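Local structure of FAD-binding PCMH-type domain-containing protein (Gibberella zeae, 6YJO) at residues A[144-149]-A[157-162]; A[165-170]-A[230-235]. The protein probably acts as an oxygen-dependent oxidoreductase that uses covalently linked flavin-adenine dinucleotide as its cofactor. All blocks are in the same frame, centred on the assembly; numbering follows the deposited sequence.

Interactions 1 and 2 follow one another along the chain, their centres about 8 Å apart, and each brings a different part of the FAD-binding domain to the cofactor. Interaction 1 leads from helix 142-152 to the loop that reaches the isoalloxazine and is bonded to it through Cys162. Interaction 2 joins the short helix 167-171, whose N-terminal end faces the flavin-side phosphate, to strand 226-236. The two touch directly where Gly160 N lies 3.0 Å from His170 NE2, and His170 in turn meets the ribityl chain. Further along, Phe235 packs on the loop of interaction 1, with its CE2 3.5 Å from Pro158 N.

Interaction 1: residues A[144-149]-A[157-162]; sequences HVATDL and IPHGSC. With FAD (flavin-adenine dinucleotide), chain C.
His159, whose ring meets Ala146 CB of the helix at its NE2 edge, uses its second ring nitrogen to hold its own loop: ND1 donates to Gly160 O at 3.1 Å, with the acceptor close to the ring plane and the donor on a lone pair in the carbonyl plane. A chi1 of 52° points the ring at the helix, with ND1 turned to Gly160 O and NE2 3.8 Å from Ala146 CB. The rest of the contact is apolar. Val145 and Leu149, one helical turn apart, both close on Ile157, whose side chain runs nearly perpendicular to theirs; Val145 CG1 lies 3.8 Å from Ile157 CD1, and Leu149 CD1 is 4.2 Å from Ile157 CG1. Helix 142-152 thus backs the flavin loop of a PCMH-type FAD domain, in which FAD is bonded to both His102 and Cys162, as in berberine bridge enzyme. Farther along the loop, Cys162 SG is joined to FAD C6 at 1.8 Å, while Ser161 N donates an almost straight bond (165°) to FAD O4 at 3.2 Å. Leu324 of helix 320-326 touches both Ala146 and His159, and Ile157 also packs on Phe232 and Thr234 of strand 226-236.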
loop_
_atom_site.group_PDB
_atom_site.type_symbol
_atom_site.label_atom_id
_atom_site.label_comp_id
_atom_site.label_asym_id
_atom_site.label_seq_id
_atom_site.Cartn_x
_atom_site.Cartn_y
_atom_site.Cartn_z
ATOM N N HIS A 144 -13.950 0.733 6.427
ATOM C CA HIS A 144 -14.510 1.033 7.739
ATOM C C HIS A 144 -14.024 2.377 8.263
ATOM O O HIS A 144 -14.722 3.002 9.069
ATOM C CB HIS A 144 -14.154 -0.078 8.734
ATOM C CG HIS A 144 -14.553 0.215 10.147
ATOM N ND1 HIS A 144 -15.849 0.520 10.511
ATOM C CD2 HIS A 144 -13.828 0.235 11.291
ATOM C CE1 HIS A 144 -15.901 0.721 11.815
ATOM N NE2 HIS A 144 -14.689 0.552 12.312
ATOM N N VAL A 145 -12.857 2.837 7.810
ATOM C CA VAL A 145 -12.350 4.144 8.214
ATOM C C VAL A 145 -13.107 5.257 7.500
ATOM O O VAL A 145 -13.551 6.224 8.127
ATOM C CB VAL A 145 -10.836 4.230 7.947
ATOM C CG1 VAL A 145 -10.333 5.655 8.174
ATOM C CG2 VAL A 145 -10.089 3.252 8.837
ATOM N N ALA A 146 -13.263 5.140 6.177
ATOM C CA ALA A 146 -13.998 6.154 5.427
ATOM C C ALA A 146 -15.460 6.197 5.851
ATOM O O ALA A 146 -16.061 7.275 5.932
ATOM C CB ALA A 146 -13.893 5.882 3.928
ATOM N N THR A 147 -16.051 5.030 6.118
ATOM C CA THR A 147 -17.457 4.978 6.506
ATOM C C THR A 147 -17.686 5.687 7.833
ATOM O O THR A 147 -18.670 6.419 7.985
ATOM C CB THR A 147 -17.929 3.521 6.585
ATOM O OG1 THR A 147 -17.928 2.947 5.270
ATOM C CG2 THR A 147 -19.330 3.437 7.180
ATOM N N ASP A 148 -16.793 5.484 8.805
ATOM C CA ASP A 148 -16.977 6.083 10.123
ATOM C C ASP A 148 -16.542 7.544 10.171
ATOM O O ASP A 148 -17.078 8.315 10.977
ATOM C CB ASP A 148 -16.216 5.278 11.175
ATOM C CG ASP A 148 -17.012 4.092 11.684
ATOM O OD1 ASP A 148 -17.926 3.633 10.965
ATOM O OD2 ASP A 148 -16.734 3.631 12.811
ATOM N N LEU A 149 -15.589 7.952 9.329
ATOM C CA LEU A 149 -15.152 9.346 9.340
ATOM C C LEU A 149 -16.160 10.252 8.647
ATOM O O LEU A 149 -16.387 11.384 9.087
ATOM C CB LEU A 149 -13.783 9.482 8.671
ATOM C CG LEU A 149 -12.565 8.985 9.451
ATOM C CD1 LEU A 149 -11.314 9.180 8.612
ATOM C CD2 LEU A 149 -12.441 9.712 10.778
ATOM N N ILE A 157 -9.579 10.590 5.183
ATOM C CA ILE A 157 -8.136 10.616 4.978
ATOM C C ILE A 157 -7.845 9.984 3.620
ATOM O O ILE A 157 -8.647 9.191 3.106
ATOM C CB ILE A 157 -7.377 9.882 6.107
ATOM C CG1 ILE A 157 -7.903 8.456 6.286
ATOM C CG2 ILE A 157 -7.494 10.645 7.419
ATOM C CD1 ILE A 157 -7.244 7.720 7.444
ATOM N N PRO A 158 -6.712 10.328 3.011
ATOM C CA PRO A 158 -6.392 9.768 1.690
ATOM C C PRO A 158 -5.882 8.338 1.810
ATOM O O PRO A 158 -5.009 8.045 2.628
ATOM C CB PRO A 158 -5.311 10.713 1.159
ATOM C CG PRO A 158 -4.636 11.231 2.395
ATOM C CD PRO A 158 -5.708 11.310 3.457
ATOM N N HIS A 159 -6.439 7.447 0.995
ATOM C CA HIS A 159 -6.061 6.039 1.020
ATOM C C HIS A 159 -6.433 5.409 -0.316
ATOM O O HIS A 159 -6.970 6.070 -1.209
ATOM C CB HIS A 159 -6.736 5.318 2.188
ATOM C CG HIS A 159 -8.216 5.527 2.245
ATOM N ND1 HIS A 159 -9.062 5.127 1.234
ATOM C CD2 HIS A 159 -9.001 6.109 3.183
ATOM C CE1 HIS A 159 -10.304 5.446 1.550
ATOM N NE2 HIS A 159 -10.295 6.041 2.729
ATOM N N GLY A 160 -6.152 4.110 -0.438
ATOM C CA GLY A 160 -6.334 3.391 -1.679
ATOM C C GLY A 160 -7.773 2.991 -1.937
ATOM O O GLY A 160 -8.688 3.264 -1.160
ATOM N N SER A 161 -7.962 2.300 -3.064
ATOM C CA SER A 161 -9.303 1.993 -3.548
ATOM C C SER A 161 -9.903 0.765 -2.872
ATOM O O SER A 161 -11.132 0.651 -2.787
ATOM C CB SER A 161 -9.270 1.776 -5.062
ATOM O OG SER A 161 -8.457 2.740 -5.707
ATOM N N CYS A 162 -9.070 -0.158 -2.400
ATOM C CA CYS A 162 -9.571 -1.412 -1.842
ATOM C C CYS A 162 -10.071 -1.192 -0.420
ATOM O O CYS A 162 -9.275 -0.844 0.459
ATOM C CB CYS A 162 -8.483 -2.469 -1.851
ATOM S SG CYS A 162 -7.749 -2.711 -3.470
HETATM P PA FAD C . -1.119 -7.059 6.280
HETATM O O1A FAD C . -0.663 -8.308 5.626
HETATM O O2A FAD C . -1.977 -7.284 7.536
HETATM O O5B FAD C . 0.103 -6.122 6.616
HETATM C C5B FAD C . 1.114 -5.827 5.629
HETATM C C4B FAD C . 2.379 -5.406 6.327
HETATM O O4B FAD C . 2.049 -4.516 7.422
HETATM C C3B FAD C . 3.177 -6.552 6.943
HETATM O O3B FAD C . 4.573 -6.280 6.893
HETATM C C2B FAD C . 2.652 -6.576 8.377
HETATM O O2B FAD C . 3.583 -7.155 9.279
HETATM C C1B FAD C . 2.491 -5.081 8.643
HETATM N N9A FAD C . 1.529 -4.762 9.695
HETATM C C8A FAD C . 0.179 -5.006 9.702
HETATM N N7A FAD C . -0.432 -4.617 10.795
HETATM C C5A FAD C . 0.592 -4.077 11.567
HETATM C C6A FAD C . 0.604 -3.490 12.843
HETATM N N6A FAD C . -0.480 -3.338 13.609
HETATM N N1A FAD C . 1.793 -3.059 13.318
HETATM C C2A FAD C . 2.881 -3.205 12.559
HETATM N N3A FAD C . 2.990 -3.741 11.343
HETATM C C4A FAD C . 1.799 -4.166 10.898
HETATM N N1 FAD C . -1.983 -0.065 -2.016
HETATM C C2 FAD C . -2.025 1.218 -2.483
HETATM O O2 FAD C . -1.113 2.021 -2.253
HETATM N N3 FAD C . -3.112 1.641 -3.232
HETATM C C4 FAD C . -4.209 0.875 -3.576
HETATM O O4 FAD C . -5.119 1.358 -4.247
HETATM C C4X FAD C . -4.153 -0.485 -3.075
HETATM N N5 FAD C . -5.147 -1.281 -3.352
HETATM C C5X FAD C . -5.093 -2.578 -2.867
HETATM C C6 FAD C . -6.126 -3.457 -3.173
HETATM C C7 FAD C . -6.136 -4.759 -2.690
HETATM C C7M FAD C . -7.291 -5.665 -3.028
HETATM C C8 FAD C . -5.045 -5.222 -1.935
HETATM C C8M FAD C . -5.008 -6.628 -1.401
HETATM C C9 FAD C . -3.995 -4.355 -1.646
HETATM C C9A FAD C . -4.010 -3.045 -2.109
HETATM N N10 FAD C . -2.965 -2.145 -1.826
HETATM C C10 FAD C . -2.997 -0.860 -2.301
HETATM C "C1'" FAD C . -1.787 -2.580 -1.065
HETATM C "C2'" FAD C . -1.866 -2.282 0.425
HETATM O "O2'" FAD C . -1.592 -0.901 0.658
HETATM C "C3'" FAD C . -0.817 -3.127 1.147
HETATM O "O3'" FAD C . -1.037 -4.491 0.801
HETATM C "C4'" FAD C . -0.840 -3.003 2.668
HETATM O "O4'" FAD C . 0.493 -2.934 3.175
HETATM C "C5'" FAD C . -1.565 -4.171 3.295
HETATM O "O5'" FAD C . -1.882 -3.852 4.663
HETATM P P FAD C . -2.756 -4.822 5.528
HETATM O O1P FAD C . -2.643 -4.438 7.006
HETATM O O2P FAD C . -4.127 -4.889 4.962
HETATM O O3P FAD C . -1.988 -6.205 5.265
#

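Interaction 2: residues A[165-170]-A[230-235]; sequences VGIAGH and LGFQTF. With FAD (flavin-adenine dinucleotide), chain C.
Ile167 of the helix meets the strand with two separate branches, both buried. Its CG1 is anti to the backbone N (chi1 -173°) and reaches the Phe232 ring obliquely, 4.0 Å from CZ, with CD1 following to the same ring atom. The other branch, CG2, meets Leu230 CD1 at 4.1 Å, the two side chains running alongside in opposing senses; the same leucine methyl lies against the backbone at Ala168 CA. Non-polar contacts also reach FAD: Ala168 CB touches the adenine at N7A, and Val165 CG2 the flavin at C9.

Polar bonds serve the cofactor on the other side of the helix. Gly166, at the N-cap position, gives a short bond from its N to FAD O2P (2.6 Å), and Gly169 N makes a longer, more bent one to FAD O1P (3.3 Å, 138°). Both oxygens belong to one phosphate, so its charge sits at the helix N-terminus, where the dipole would probably favour it. His170 ND1 is hydrogen-bonded to the ribityl O2' at 2.7 Å, near the ring plane.

Around this core, Ile167 also packs on Leu142 of helix 142-152 and Val136 of strand 133-137, while strand 226-236 pairs antiparallel with strands 133-137 and 190-196.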
loop_
_atom_site.group_PDB
_atom_site.type_symbol
_atom_site.label_atom_id
_atom_site.label_comp_id
_atom_site.label_asym_id
_atom_site.label_seq_id
_atom_site.Cartn_x
_atom_site.Cartn_y
_atom_site.Cartn_z
ATOM N N VAL A 165 -8.440 -3.435 2.671
ATOM C CA VAL A 165 -7.059 -3.268 3.103
ATOM C C VAL A 165 -7.029 -2.760 4.538
ATOM O O VAL A 165 -7.854 -1.931 4.944
ATOM C CB VAL A 165 -6.329 -2.314 2.142
ATOM C CG1 VAL A 165 -5.060 -1.764 2.765
ATOM C CG2 VAL A 165 -6.022 -3.037 0.832
ATOM N N GLY A 166 -6.084 -3.278 5.323
ATOM C CA GLY A 166 -5.933 -2.833 6.695
ATOM C C GLY A 166 -5.190 -1.511 6.782
ATOM O O GLY A 166 -4.291 -1.218 5.993
ATOM N N ILE A 167 -5.582 -0.697 7.764
ATOM C CA ILE A 167 -5.020 0.644 7.880
ATOM C C ILE A 167 -3.545 0.580 8.254
ATOM O O ILE A 167 -2.740 1.396 7.790
ATOM C CB ILE A 167 -5.826 1.478 8.896
ATOM C CG1 ILE A 167 -5.361 2.941 8.890
ATOM C CG2 ILE A 167 -5.698 0.905 10.301
ATOM C CD1 ILE A 167 -5.594 3.657 7.568
ATOM N N ALA A 168 -3.166 -0.383 9.097
ATOM C CA ALA A 168 -1.795 -0.440 9.596
ATOM C C ALA A 168 -0.803 -0.654 8.459
ATOM O O ALA A 168 0.094 0.167 8.236
ATOM C CB ALA A 168 -1.670 -1.545 10.643
ATOM N N GLY A 169 -0.946 -1.759 7.727
ATOM C CA GLY A 169 -0.033 -2.029 6.631
ATOM C C GLY A 169 -0.080 -0.973 5.547
ATOM O O GLY A 169 0.943 -0.658 4.935
ATOM N N HIS A 170 -1.262 -0.410 5.299
ATOM C CA HIS A 170 -1.420 0.594 4.253
ATOM C C HIS A 170 -0.640 1.864 4.582
ATOM O O HIS A 170 0.128 2.369 3.753
ATOM C CB HIS A 170 -2.908 0.891 4.080
ATOM C CG HIS A 170 -3.243 1.658 2.839
ATOM N ND1 HIS A 170 -3.026 1.163 1.572
ATOM C CD2 HIS A 170 -3.798 2.881 2.675
ATOM C CE1 HIS A 170 -3.431 2.049 0.679
ATOM N NE2 HIS A 170 -3.901 3.102 1.323
ATOM N N LEU A 230 -3.369 4.308 15.264
ATOM C CA LEU A 230 -2.753 5.331 14.429
ATOM C C LEU A 230 -3.564 6.618 14.514
ATOM O O LEU A 230 -4.792 6.581 14.648
ATOM C CB LEU A 230 -2.654 4.878 12.964
ATOM C CG LEU A 230 -1.851 3.603 12.670
ATOM C CD1 LEU A 230 -2.736 2.356 12.754
ATOM C CD2 LEU A 230 -1.174 3.677 11.304
ATOM N N GLY A 231 -2.873 7.748 14.442
ATOM C CA GLY A 231 -3.502 9.061 14.447
ATOM C C GLY A 231 -3.281 9.734 13.102
ATOM O O GLY A 231 -2.203 9.611 12.511
ATOM N N PHE A 232 -4.320 10.409 12.611
ATOM C CA PHE A 232 -4.258 11.152 11.359
ATOM C C PHE A 232 -5.032 12.459 11.483
ATOM O O PHE A 232 -5.969 12.573 12.277
ATOM C CB PHE A 232 -4.852 10.362 10.181
ATOM C CG PHE A 232 -4.368 8.944 10.075
ATOM C CD1 PHE A 232 -3.288 8.623 9.271
ATOM C CD2 PHE A 232 -5.016 7.925 10.753
ATOM C CE1 PHE A 232 -2.855 7.315 9.160
ATOM C CE2 PHE A 232 -4.586 6.617 10.647
ATOM C CZ PHE A 232 -3.505 6.314 9.849
ATOM N N GLN A 233 -4.643 13.437 10.662
ATOM C CA GLN A 233 -5.361 14.699 10.522
ATOM C C GLN A 233 -6.253 14.586 9.290
ATOM O O GLN A 233 -5.758 14.514 8.160
ATOM C CB GLN A 233 -4.386 15.868 10.398
ATOM C CG GLN A 233 -5.029 17.246 10.543
ATOM C CD GLN A 233 -5.579 17.489 11.939
ATOM O OE1 GLN A 233 -4.978 17.078 12.936
ATOM N NE2 GLN A 233 -6.731 18.149 12.018
ATOM N N THR A 234 -7.565 14.561 9.509
ATOM C CA THR A 234 -8.513 14.370 8.423
ATOM C C THR A 234 -8.682 15.652 7.610
ATOM O O THR A 234 -8.390 16.762 8.070
ATOM C CB THR A 234 -9.882 13.943 8.957
ATOM O OG1 THR A 234 -10.513 15.063 9.591
ATOM C CG2 THR A 234 -9.746 12.810 9.964
ATOM N N PHE A 235 -9.163 15.479 6.383
ATOM C CA PHE A 235 -9.637 16.577 5.554
ATOM C C PHE A 235 -11.140 16.432 5.341
ATOM O O PHE A 235 -11.721 15.367 5.567
ATOM C CB PHE A 235 -8.899 16.618 4.209
ATOM C CG PHE A 235 -9.185 15.438 3.317
ATOM C CD1 PHE A 235 -10.279 15.445 2.468
ATOM C CD2 PHE A 235 -8.353 14.331 3.317
ATOM C CE1 PHE A 235 -10.546 14.368 1.644
ATOM C CE2 PHE A 235 -8.613 13.251 2.493
ATOM C CZ PHE A 235 -9.711 13.269 1.657
HETATM P PA FAD C . -1.119 -7.059 6.280
HETATM O O1A FAD C . -0.663 -8.308 5.626
HETATM O O2A FAD C . -1.977 -7.284 7.536
HETATM O O5B FAD C . 0.103 -6.122 6.616
HETATM C C5B FAD C . 1.114 -5.827 5.629
HETATM C C4B FAD C . 2.379 -5.406 6.327
HETATM O O4B FAD C . 2.049 -4.516 7.422
HETATM C C3B FAD C . 3.177 -6.552 6.943
HETATM O O3B FAD C . 4.573 -6.280 6.893
HETATM C C2B FAD C . 2.652 -6.576 8.377
HETATM O O2B FAD C . 3.583 -7.155 9.279
HETATM C C1B FAD C . 2.491 -5.081 8.643
HETATM N N9A FAD C . 1.529 -4.762 9.695
HETATM C C8A FAD C . 0.179 -5.006 9.702
HETATM N N7A FAD C . -0.432 -4.617 10.795
HETATM C C5A FAD C . 0.592 -4.077 11.567
HETATM C C6A FAD C . 0.604 -3.490 12.843
HETATM N N6A FAD C . -0.480 -3.338 13.609
HETATM N N1A FAD C . 1.793 -3.059 13.318
HETATM C C2A FAD C . 2.881 -3.205 12.559
HETATM N N3A FAD C . 2.990 -3.741 11.343
HETATM C C4A FAD C . 1.799 -4.166 10.898
HETATM N N1 FAD C . -1.983 -0.065 -2.016
HETATM C C2 FAD C . -2.025 1.218 -2.483
HETATM O O2 FAD C . -1.113 2.021 -2.253
HETATM N N3 FAD C . -3.112 1.641 -3.232
HETATM C C4 FAD C . -4.209 0.875 -3.576
HETATM O O4 FAD C . -5.119 1.358 -4.247
HETATM C C4X FAD C . -4.153 -0.485 -3.075
HETATM N N5 FAD C . -5.147 -1.281 -3.352
HETATM C C5X FAD C . -5.093 -2.578 -2.867
HETATM C C6 FAD C . -6.126 -3.457 -3.173
HETATM C C7 FAD C . -6.136 -4.759 -2.690
HETATM C C7M FAD C . -7.291 -5.665 -3.028
HETATM C C8 FAD C . -5.045 -5.222 -1.935
HETATM C C8M FAD C . -5.008 -6.628 -1.401
HETATM C C9 FAD C . -3.995 -4.355 -1.646
HETATM C C9A FAD C . -4.010 -3.045 -2.109
HETATM N N10 FAD C . -2.965 -2.145 -1.826
HETATM C C10 FAD C . -2.997 -0.860 -2.301
HETATM C "C1'" FAD C . -1.787 -2.580 -1.065
HETATM C "C2'" FAD C . -1.866 -2.282 0.425
HETATM O "O2'" FAD C . -1.592 -0.901 0.658
HETATM C "C3'" FAD C . -0.817 -3.127 1.147
HETATM O "O3'" FAD C . -1.037 -4.491 0.801
HETATM C "C4'" FAD C . -0.840 -3.003 2.668
HETATM O "O4'" FAD C . 0.493 -2.934 3.175
HETATM C "C5'" FAD C . -1.565 -4.171 3.295
HETATM O "O5'" FAD C . -1.882 -3.852 4.663
HETATM P P FAD C . -2.756 -4.822 5.528
HETATM O O1P FAD C . -2.643 -4.438 7.006
HETATM O O2P FAD C . -4.127 -4.889 4.962
HETATM O O3P FAD C . -1.988 -6.205 5.265
#